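Local atomic coordinates of nucleotidyl transferase AbiEii/AbiGii toxin family protein (Mycobacterium tuberculosis, PDB entry 6Y56), a protein that acts as a nucleotidyltransferase toxin of a bacterial toxin-antitoxin system, probably blocking growth by modifying the acceptor stems of tRNA. Residues Val26-Leu31 against Val91-Phe96; Leu46-Thr52 against Ser66-Ser72; Arg55-Leu59 against Val160-Ala164. All blocks are in the same frame, centred on the assembly; numbering follows the deposited sequence.

Contact 1: Val26-Leu31 against Val91-Phe96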
loop_
_atom_site.group_PDB
_atom_site.type_symbol
_atom_site.label_atom_id
_atom_site.label_comp_id
_atom_site.label_asym_id
_atom_site.label_seq_id
_atom_site.Cartn_x
_atom_site.Cartn_y
_atom_site.Cartn_z
ATOM N N VAL A 26 -13.821 -6.579 -4.243
ATOM C CA VAL A 26 -14.358 -7.863 -3.812
ATOM C C VAL A 26 -13.429 -8.996 -4.230
ATOM O O VAL A 26 -13.161 -9.921 -3.446
ATOM C CB VAL A 26 -15.779 -8.057 -4.380
ATOM C CG1 VAL A 26 -16.276 -9.463 -4.120
ATOM C CG2 VAL A 26 -16.732 -7.043 -3.788
ATOM N N ALA A 27 -12.933 -8.954 -5.474
ATOM C CA ALA A 27 -12.030 -9.999 -5.958
ATOM C C ALA A 27 -10.774 -10.078 -5.103
ATOM O O ALA A 27 -10.306 -11.177 -4.779
ATOM C CB ALA A 27 -11.677 -9.741 -7.423
ATOM N N GLN A 28 -10.222 -8.923 -4.713
ATOM C CA GLN A 28 -9.057 -8.919 -3.832
ATOM C C GLN A 28 -9.333 -9.639 -2.519
ATOM O O GLN A 28 -8.461 -10.351 -2.000
ATOM C CB GLN A 28 -8.641 -7.487 -3.515
ATOM C CG GLN A 28 -8.089 -6.706 -4.667
ATOM C CD GLN A 28 -7.964 -5.249 -4.327
ATOM O OE1 GLN A 28 -8.716 -4.733 -3.495
ATOM N NE2 GLN A 28 -7.024 -4.570 -4.965
ATOM N N ASP A 29 -10.520 -9.434 -1.930
ATOM C CA ASP A 29 -10.841 -10.134 -0.685
ATOM C C ASP A 29 -10.813 -11.637 -0.891
ATOM O O ASP A 29 -10.366 -12.391 -0.017
ATOM C CB ASP A 29 -12.232 -9.753 -0.174
ATOM C CG ASP A 29 -12.344 -8.301 0.211
ATOM O OD1 ASP A 29 -11.302 -7.631 0.408
ATOM O OD2 ASP A 29 -13.487 -7.834 0.323
ATOM N N HIS A 30 -11.309 -12.084 -2.042
ATOM C CA HIS A 30 -11.318 -13.505 -2.362
ATOM C C HIS A 30 -9.901 -14.029 -2.550
ATOM O O HIS A 30 -9.581 -15.132 -2.092
ATOM C CB HIS A 30 -12.178 -13.752 -3.608
ATOM C CG HIS A 30 -13.652 -13.696 -3.345
ATOM N ND1 HIS A 30 -14.298 -12.544 -2.951
ATOM C CD2 HIS A 30 -14.606 -14.657 -3.409
ATOM C CE1 HIS A 30 -15.586 -12.797 -2.779
ATOM N NE2 HIS A 30 -15.797 -14.074 -3.048
ATOM N N LEU A 31 -9.036 -13.251 -3.210
ATOM C CA LEU A 31 -7.650 -13.665 -3.408
ATOM C C LEU A 31 -6.914 -13.741 -2.079
ATOM O O LEU A 31 -6.170 -14.696 -1.823
ATOM C CB LEU A 31 -6.953 -12.686 -4.357
ATOM C CG LEU A 31 -5.491 -12.932 -4.768
ATOM C CD1 LEU A 31 -5.163 -12.186 -6.035
ATOM C CD2 LEU A 31 -4.495 -12.478 -3.692
ATOM N N VAL A 91 -11.636 -18.826 -6.828
ATOM C CA VAL A 91 -12.210 -18.737 -5.494
ATOM C C VAL A 91 -13.673 -18.425 -5.734
ATOM O O VAL A 91 -14.018 -17.297 -6.093
ATOM C CB VAL A 91 -11.553 -17.655 -4.630
ATOM C CG1 VAL A 91 -12.183 -17.644 -3.248
ATOM C CG2 VAL A 91 -10.045 -17.870 -4.535
ATOM N N GLY A 92 -14.523 -19.439 -5.597
ATOM C CA GLY A 92 -15.920 -19.258 -5.943
ATOM C C GLY A 92 -16.048 -18.819 -7.387
ATOM O O GLY A 92 -15.490 -19.434 -8.303
ATOM N N GLY A 93 -16.763 -17.719 -7.596
ATOM C CA GLY A 93 -17.017 -17.215 -8.931
ATOM C C GLY A 93 -15.839 -16.532 -9.604
ATOM O O GLY A 93 -15.904 -16.285 -10.811
ATOM N N PHE A 94 -14.779 -16.207 -8.865
ATOM C CA PHE A 94 -13.671 -15.448 -9.436
ATOM C C PHE A 94 -12.565 -16.367 -9.931
ATOM O O PHE A 94 -12.200 -17.336 -9.257
ATOM C CB PHE A 94 -13.049 -14.509 -8.402
ATOM C CG PHE A 94 -13.937 -13.370 -7.997
ATOM C CD1 PHE A 94 -14.024 -12.215 -8.768
ATOM C CD2 PHE A 94 -14.704 -13.474 -6.848
ATOM C CE1 PHE A 94 -14.854 -11.166 -8.382
ATOM C CE2 PHE A 94 -15.531 -12.431 -6.454
ATOM C CZ PHE A 94 -15.607 -11.278 -7.218
ATOM N N GLU A 95 -11.994 -16.019 -11.078
ATOM C CA GLU A 95 -10.765 -16.616 -11.577
ATOM C C GLU A 95 -9.718 -15.523 -11.673
ATOM O O GLU A 95 -10.031 -14.387 -12.045
ATOM C CB GLU A 95 -10.966 -17.237 -12.968
ATOM C CG GLU A 95 -9.774 -18.063 -13.444
ATOM C CD GLU A 95 -9.923 -18.536 -14.880
ATOM O OE1 GLU A 95 -11.073 -18.671 -15.348
ATOM O OE2 GLU A 95 -8.888 -18.771 -15.538
ATOM N N PHE A 96 -8.480 -15.870 -11.334
ATOM C CA PHE A 96 -7.384 -14.917 -11.271
ATOM C C PHE A 96 -6.279 -15.310 -12.234
ATOM O O PHE A 96 -6.060 -16.489 -12.512
ATOM C CB PHE A 96 -6.802 -14.869 -9.864
ATOM C CG PHE A 96 -7.810 -14.461 -8.828
ATOM C CD1 PHE A 96 -8.013 -13.118 -8.533
ATOM C CD2 PHE A 96 -8.593 -15.403 -8.185
ATOM C CE1 PHE A 96 -8.948 -12.730 -7.591
ATOM C CE2 PHE A 96 -9.533 -15.005 -7.234
ATOM C CZ PHE A 96 -9.711 -13.673 -6.950
#
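F94 and H30 meet at the centre of this contact and illustrate how the side chains of a β-hairpin can seat a helix, meeting both its side chains and its backbone. Segment 26-31 of helix 19-38 runs at 74° to strand 94-96, near the outer edge of the mixed sheet. The CD2-CE2 edge of F94 is directed at one face of the H30 imidazole in an edge-to-face pair, with ring centroids 4.7 Å apart. F94 itself is covered on a face by the backbone of A27, whose CA makes a CH-π contact 4.0 Å from the ring centroid, while V26 CG1 packs on F94 CZ at 3.7 Å. F96 fills the next space along the helix: its face receives L31 CB, and its edge points at the helix backbone, F96 CZ standing 3.4 Å from A27 O. V112 and I86 close round this buried half.

Packing thins toward the turn. V91 lays its methyls against H30, with V91 CG2 3.7 Å from H30 O, and beyond it the chain reverses in a type II' turn through G92 and G93. The positive phi of G92 suits glycine, and this tip lies at the surface without touching the helix. E95, on the far side of the strand, pairs instead with R113.

H30 owes its pose to its own helix. With CG anti to the carbonyl carbon (chi1 -76°), ND1 donates to V26 O at 2.9 Å, from above the carbonyl plane, and that oxygen also accepts the ordinary helical bond from H30 N. The ring's rotation is thus fixed from within the helix, and its ND1 donor is satisfied there, without the hairpin. What crosses the interface is therefore apolar and aromatic contact, with the histidine ring presented as a flat surface.

Contact 2: Leu46-Thr52 against Ser66-Ser72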
loop_
_atom_site.group_PDB
_atom_site.type_symbol
_atom_site.label_atom_id
_atom_site.label_comp_id
_atom_site.label_asym_id
_atom_site.label_seq_id
_atom_site.Cartn_x
_atom_site.Cartn_y
_atom_site.Cartn_z
ATOM N N LEU A 46 6.069 -12.937 4.730
ATOM C CA LEU A 46 5.058 -12.363 3.843
ATOM C C LEU A 46 4.163 -11.470 4.691
ATOM O O LEU A 46 3.457 -11.964 5.579
ATOM C CB LEU A 46 4.255 -13.472 3.181
ATOM C CG LEU A 46 3.255 -13.019 2.126
ATOM C CD1 LEU A 46 3.951 -12.402 0.907
ATOM C CD2 LEU A 46 2.373 -14.193 1.719
ATOM N N VAL A 47 4.207 -10.165 4.443
ATOM C CA VAL A 47 3.412 -9.194 5.188
ATOM C C VAL A 47 2.641 -8.349 4.182
ATOM O O VAL A 47 3.218 -7.868 3.203
ATOM C CB VAL A 47 4.297 -8.308 6.094
ATOM C CG1 VAL A 47 3.459 -7.260 6.797
ATOM C CG2 VAL A 47 5.003 -9.169 7.130
ATOM N N PHE A 48 1.343 -8.163 4.425
ATOM C CA PHE A 48 0.482 -7.340 3.580
ATOM C C PHE A 48 0.732 -5.869 3.907
ATOM O O PHE A 48 0.747 -5.478 5.078
ATOM C CB PHE A 48 -0.953 -7.756 3.916
ATOM C CG PHE A 48 -2.033 -7.151 3.051
ATOM C CD1 PHE A 48 -1.814 -6.777 1.732
ATOM C CD2 PHE A 48 -3.313 -7.007 3.583
ATOM C CE1 PHE A 48 -2.845 -6.240 0.958
ATOM C CE2 PHE A 48 -4.340 -6.486 2.818
ATOM C CZ PHE A 48 -4.106 -6.104 1.511
ATOM N N LYS A 49 0.931 -5.041 2.887
ATOM C CA LYS A 49 1.277 -3.634 3.139
ATOM C C LYS A 49 0.624 -2.730 2.094
ATOM O O LYS A 49 -0.279 -3.134 1.365
ATOM C CB LYS A 49 2.797 -3.443 3.225
ATOM C CG LYS A 49 3.543 -3.696 1.928
ATOM C CD LYS A 49 5.044 -3.489 2.155
ATOM C CE LYS A 49 5.817 -3.516 0.862
ATOM N NZ LYS A 49 6.132 -2.122 0.473
ATOM N N GLY A 50 1.053 -1.468 2.074
ATOM C CA GLY A 50 0.598 -0.530 1.070
ATOM C C GLY A 50 -0.813 -0.019 1.293
ATOM O O GLY A 50 -1.502 -0.336 2.265
ATOM N N GLY A 51 -1.254 0.787 0.325
ATOM C CA GLY A 51 -2.555 1.431 0.426
ATOM C C GLY A 51 -3.713 0.459 0.496
ATOM O O GLY A 51 -4.738 0.764 1.097
ATOM N N THR A 52 -3.577 -0.720 -0.104
ATOM C CA THR A 52 -4.689 -1.655 -0.032
ATOM C C THR A 52 -4.790 -2.317 1.333
ATOM O O THR A 52 -5.900 -2.621 1.776
ATOM C CB THR A 52 -4.617 -2.660 -1.176
ATOM O OG1 THR A 52 -4.474 -1.917 -2.394
ATOM C CG2 THR A 52 -5.892 -3.520 -1.255
ATOM N N SER A 66 -8.644 0.634 -3.737
ATOM C CA SER A 66 -7.215 0.583 -4.013
ATOM C C SER A 66 -6.948 -0.649 -4.862
ATOM O O SER A 66 -7.411 -1.745 -4.525
ATOM C CB SER A 66 -6.450 0.522 -2.687
ATOM O OG SER A 66 -5.060 0.693 -2.860
ATOM N N THR A 67 -6.208 -0.472 -5.957
ATOM C CA THR A 67 -6.181 -1.459 -7.033
ATOM C C THR A 67 -4.952 -2.347 -7.009
ATOM O O THR A 67 -4.849 -3.259 -7.842
ATOM C CB THR A 67 -6.216 -0.768 -8.396
ATOM O OG1 THR A 67 -4.999 -0.028 -8.578
ATOM C CG2 THR A 67 -7.412 0.166 -8.501
ATOM N N ASP A 68 -4.003 -2.080 -6.132
ATOM C CA ASP A 68 -2.803 -2.889 -6.085
ATOM C C ASP A 68 -2.815 -3.780 -4.855
ATOM O O ASP A 68 -3.552 -3.562 -3.892
ATOM C CB ASP A 68 -1.522 -2.044 -6.179
ATOM C CG ASP A 68 -1.486 -0.864 -5.209
ATOM O OD1 ASP A 68 -2.510 -0.528 -4.566
ATOM O OD2 ASP A 68 -0.396 -0.249 -5.103
ATOM N N LEU A 69 -2.054 -4.847 -4.927
ATOM C CA LEU A 69 -1.772 -5.667 -3.767
ATOM C C LEU A 69 -0.269 -5.635 -3.577
ATOM O O LEU A 69 0.477 -5.983 -4.496
ATOM C CB LEU A 69 -2.266 -7.093 -3.989
ATOM C CG LEU A 69 -3.792 -7.247 -3.943
ATOM C CD1 LEU A 69 -4.189 -8.660 -4.316
ATOM C CD2 LEU A 69 -4.355 -6.894 -2.566
ATOM N N ASP A 70 0.175 -5.160 -2.422
ATOM C CA ASP A 70 1.592 -5.019 -2.131
ATOM C C ASP A 70 1.920 -5.886 -0.932
ATOM O O ASP A 70 1.182 -5.894 0.058
ATOM C CB ASP A 70 1.927 -3.580 -1.751
ATOM C CG ASP A 70 1.747 -2.607 -2.899
ATOM O OD1 ASP A 70 2.149 -2.937 -4.033
ATOM O OD2 ASP A 70 1.227 -1.493 -2.663
ATOM N N PHE A 71 3.031 -6.606 -1.018
ATOM C CA PHE A 71 3.501 -7.439 0.068
ATOM C C PHE A 71 4.979 -7.186 0.275
ATOM O O PHE A 71 5.709 -6.850 -0.665
ATOM C CB PHE A 71 3.321 -8.932 -0.227
ATOM C CG PHE A 71 1.913 -9.323 -0.514
ATOM C CD1 PHE A 71 1.048 -9.640 0.519
ATOM C CD2 PHE A 71 1.441 -9.372 -1.818
ATOM C CE1 PHE A 71 -0.272 -9.999 0.264
ATOM C CE2 PHE A 71 0.123 -9.729 -2.082
ATOM C CZ PHE A 71 -0.738 -10.033 -1.045
ATOM N N SER A 72 5.420 -7.364 1.516
ATOM C CA SER A 72 6.839 -7.504 1.796
ATOM C C SER A 72 7.140 -8.994 1.786
ATOM O O SER A 72 6.497 -9.764 2.514
ATOM C CB SER A 72 7.194 -6.904 3.151
ATOM O OG SER A 72 8.535 -7.223 3.489
HETATM O O HOH W 1 -1.592 -3.735 -0.874
HETATM O O HOH W 2 3.574 -0.593 -0.703
HETATM O O HOH W 3 -1.287 -1.272 -1.971
#
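F48 and F71 lie on the same face of two antiparallel strands that carry the signature of the nucleotidyltransferase fold: a strand leading through G50 and G51 into a helix, beside a strand with an Asp-x-Asp pair, D68 and D70. The two phenyl rings are inclined by 33° and meet obliquely, F48 CD1 lying 3.9 Å from F71 CE1. F48 CG is anti to the backbone N (chi1 -173°), which carries the ring along the partner strand until CE1 also reaches L69 CD2. L46 CD1 rests on F71 CB at the other end, and helix 19-38 covers this side through L31 and L32.

The opposite face, which V47 shares, carries the polar K49, D70 and S72. K49 takes the crowded position, CG between the backbone N and the carbonyl carbon, and its chain runs over the F71-S72 backbone, where K49 CE comes 3.7 Å from F71 O. Its amino group pairs with E169, and a water links it weakly to D70 OD2. Beneath these side chains V47 and S72 form a hydrogen-bonded pair, S72 N reaching V47 O at 2.8 Å, while K49 N donates to D70 O.

Near G50 waters take over part of the bonding. One accepts from D70 N and donates to K49 O, replacing a direct bond. D68 and D70 bring their carboxylates close on one side, as in relatives where such a pair holds the catalytic metal ions; here a water stands beside them. T52 and S66 close the far end, their hydroxyl oxygens OG1 and OG 2.7 Å apart. The water at the carboxylates accepts from T52 N at 3.0 Å and donates to D70 OD2 at 2.6 Å.

Contact 3: Arg55-Leu59 against Val160-Ala164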
loop_
_atom_site.group_PDB
_atom_site.type_symbol
_atom_site.label_atom_id
_atom_site.label_comp_id
_atom_site.label_asym_id
_atom_site.label_seq_id
_atom_site.Cartn_x
_atom_site.Cartn_y
_atom_site.Cartn_z
ATOM N N ARG A 55 -6.817 0.121 3.204
ATOM C CA ARG A 55 -8.230 -0.054 2.882
ATOM C C ARG A 55 -8.818 -1.267 3.595
ATOM O O ARG A 55 -9.864 -1.170 4.245
ATOM C CB ARG A 55 -8.399 -0.205 1.372
ATOM C CG ARG A 55 -9.703 -0.866 0.978
ATOM C CD ARG A 55 -10.918 0.014 1.220
ATOM N NE ARG A 55 -12.118 -0.726 0.844
ATOM C CZ ARG A 55 -13.259 -0.185 0.430
ATOM N NH1 ARG A 55 -13.404 1.136 0.361
ATOM N NH2 ARG A 55 -14.269 -0.981 0.094
ATOM N N LYS A 56 -8.169 -2.425 3.479
ATOM C CA LYS A 56 -8.809 -3.658 3.943
ATOM C C LYS A 56 -8.890 -3.720 5.460
ATOM O O LYS A 56 -9.880 -4.222 6.011
ATOM C CB LYS A 56 -8.040 -4.894 3.466
ATOM C CG LYS A 56 -7.903 -5.033 1.966
ATOM C CD LYS A 56 -9.252 -5.040 1.276
ATOM C CE LYS A 56 -9.090 -5.326 -0.214
ATOM N NZ LYS A 56 -10.409 -5.425 -0.910
ATOM N N CYS A 57 -7.853 -3.257 6.149
ATOM C CA CYS A 57 -7.656 -3.616 7.541
ATOM C C CYS A 57 -7.663 -2.424 8.483
ATOM O O CYS A 57 -7.646 -2.626 9.703
ATOM C CB CYS A 57 -6.332 -4.385 7.680
ATOM S SG CYS A 57 -6.399 -6.024 6.887
ATOM N N ARG A 58 -7.703 -1.199 7.966
ATOM C CA ARG A 58 -7.761 -0.039 8.841
ATOM C C ARG A 58 -8.908 0.903 8.516
ATOM O O ARG A 58 -9.557 1.400 9.441
ATOM C CB ARG A 58 -6.428 0.706 8.787
ATOM C CG ARG A 58 -5.253 -0.154 9.267
ATOM C CD ARG A 58 -4.034 0.681 9.573
ATOM N NE ARG A 58 -2.844 -0.135 9.790
ATOM C CZ ARG A 58 -2.502 -0.709 10.935
ATOM N NH1 ARG A 58 -3.278 -0.571 12.013
ATOM N NH2 ARG A 58 -1.376 -1.426 10.995
ATOM N N LEU A 59 -9.184 1.162 7.240
ATOM C CA LEU A 59 -10.186 2.158 6.871
ATOM C C LEU A 59 -11.518 1.563 6.439
ATOM O O LEU A 59 -12.569 2.125 6.770
ATOM C CB LEU A 59 -9.656 3.068 5.752
ATOM C CG LEU A 59 -8.365 3.826 6.059
ATOM C CD1 LEU A 59 -7.991 4.704 4.873
ATOM C CD2 LEU A 59 -8.480 4.681 7.322
ATOM N N VAL A 160 -0.132 -7.293 8.873
ATOM C CA VAL A 160 -0.134 -6.061 8.096
ATOM C C VAL A 160 0.999 -5.170 8.593
ATOM O O VAL A 160 1.357 -5.186 9.776
ATOM C CB VAL A 160 -1.514 -5.365 8.224
ATOM C CG1 VAL A 160 -1.513 -3.940 7.650
ATOM C CG2 VAL A 160 -2.603 -6.210 7.550
ATOM N N VAL A 161 1.556 -4.367 7.679
ATOM C CA VAL A 161 2.593 -3.410 8.045
ATOM C C VAL A 161 2.124 -2.529 9.198
ATOM O O VAL A 161 0.973 -2.079 9.247
ATOM C CB VAL A 161 2.967 -2.591 6.791
ATOM C CG1 VAL A 161 1.766 -1.789 6.259
ATOM C CG2 VAL A 161 4.149 -1.662 7.058
ATOM N N ALA A 162 3.035 -2.271 10.134
ATOM C CA ALA A 162 2.716 -1.370 11.228
ATOM C C ALA A 162 2.354 -0.004 10.674
ATOM O O ALA A 162 2.898 0.441 9.654
ATOM C CB ALA A 162 3.918 -1.231 12.158
ATOM N N GLU A 163 1.430 0.674 11.357
ATOM C CA GLU A 163 0.908 1.929 10.837
ATOM C C GLU A 163 1.994 2.996 10.693
ATOM O O GLU A 163 1.991 3.748 9.716
ATOM C CB GLU A 163 -0.251 2.424 11.697
ATOM C CG GLU A 163 -0.932 3.609 11.071
ATOM C CD GLU A 163 -2.243 3.969 11.726
ATOM O OE1 GLU A 163 -2.850 3.094 12.384
ATOM O OE2 GLU A 163 -2.671 5.130 11.552
ATOM N N ALA A 164 2.922 3.084 11.648
ATOM C CA ALA A 164 4.002 4.065 11.532
ATOM C C ALA A 164 4.866 3.779 10.313
ATOM O O ALA A 164 5.340 4.706 9.642
ATOM C CB ALA A 164 4.873 4.041 12.784
HETATM O O HOH W 4 -0.833 -0.179 8.452
#
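R58 reaches V161 with a nearly straight side chain, and its successive torsions explain how one arginine can meet a loop, a helix start and a water together. CG is anti to the carbonyl carbon (chi1 -61°), the chain is extended from CG to NE, and only the last torsion, chi4 -84°, turns the guanidinium across the line of the chain. That turn presents an edge to the loop: NH2 donates to V161 O at 3.0 Å, the oxygen lying in the guanidinium plane. It also lays one face beneath E163, whose CB sits over the centre of the group, 3.9 Å from R58 CZ.

Helix 50-59 ends here in a wider π-type turn, and the facing chain is the junction at which strand 157-160 of a two-stranded antiparallel sheet gives way to helix 163-174, with A162 at the N-cap position. The contact thus joins helix 50-59, which carries the glycine pair, to the first helix of the mainly helical C-terminal part.

The extended chain of E163, CG anti to the backbone N (chi1 -172°), runs on over the same face, and its carboxylate stays above the guanidinium plane. R58 NH1 and E163 OE1 are 3.7 Å apart, a long salt bridge of charges alone, since the oxygen lies well out of that plane. Each group has a stronger partner: R58 NH2 pairs with E138 of the neighbouring strand, and E163 OE2 with R192. Below the arginine the contact turns apolar. C57 SG meets the V160 methyl CG2 at 3.9 Å, and L140 packs against both residues. A water that donates to V161 O at 2.7 Å lies beside R58 NE.

How the contacts relate
From the N terminus, helix 19-38 supplies the first half of contact 1, which closes only when the hairpin at 91-96 returns to it. Within that long loop, contact 2 closes a short one, bringing 66-72 back to 46-52. Contact 3 crosses both: it leaves from 55-59, between the halves of contact 2, and is completed by 160-164, past the end of contact 1. Contact 1 sets helix 19-38 against the 94-100 side of the mixed sheet, contact 2 builds its opposite edge from strands 47-49 and 68-72, and Q28 probably bonds to S66 between them. D29 salt-bridges K56, joining contact 1 to helix 50-59, while F48 O probably bonds V161 N, tying the sheet edge to the start of the later helices.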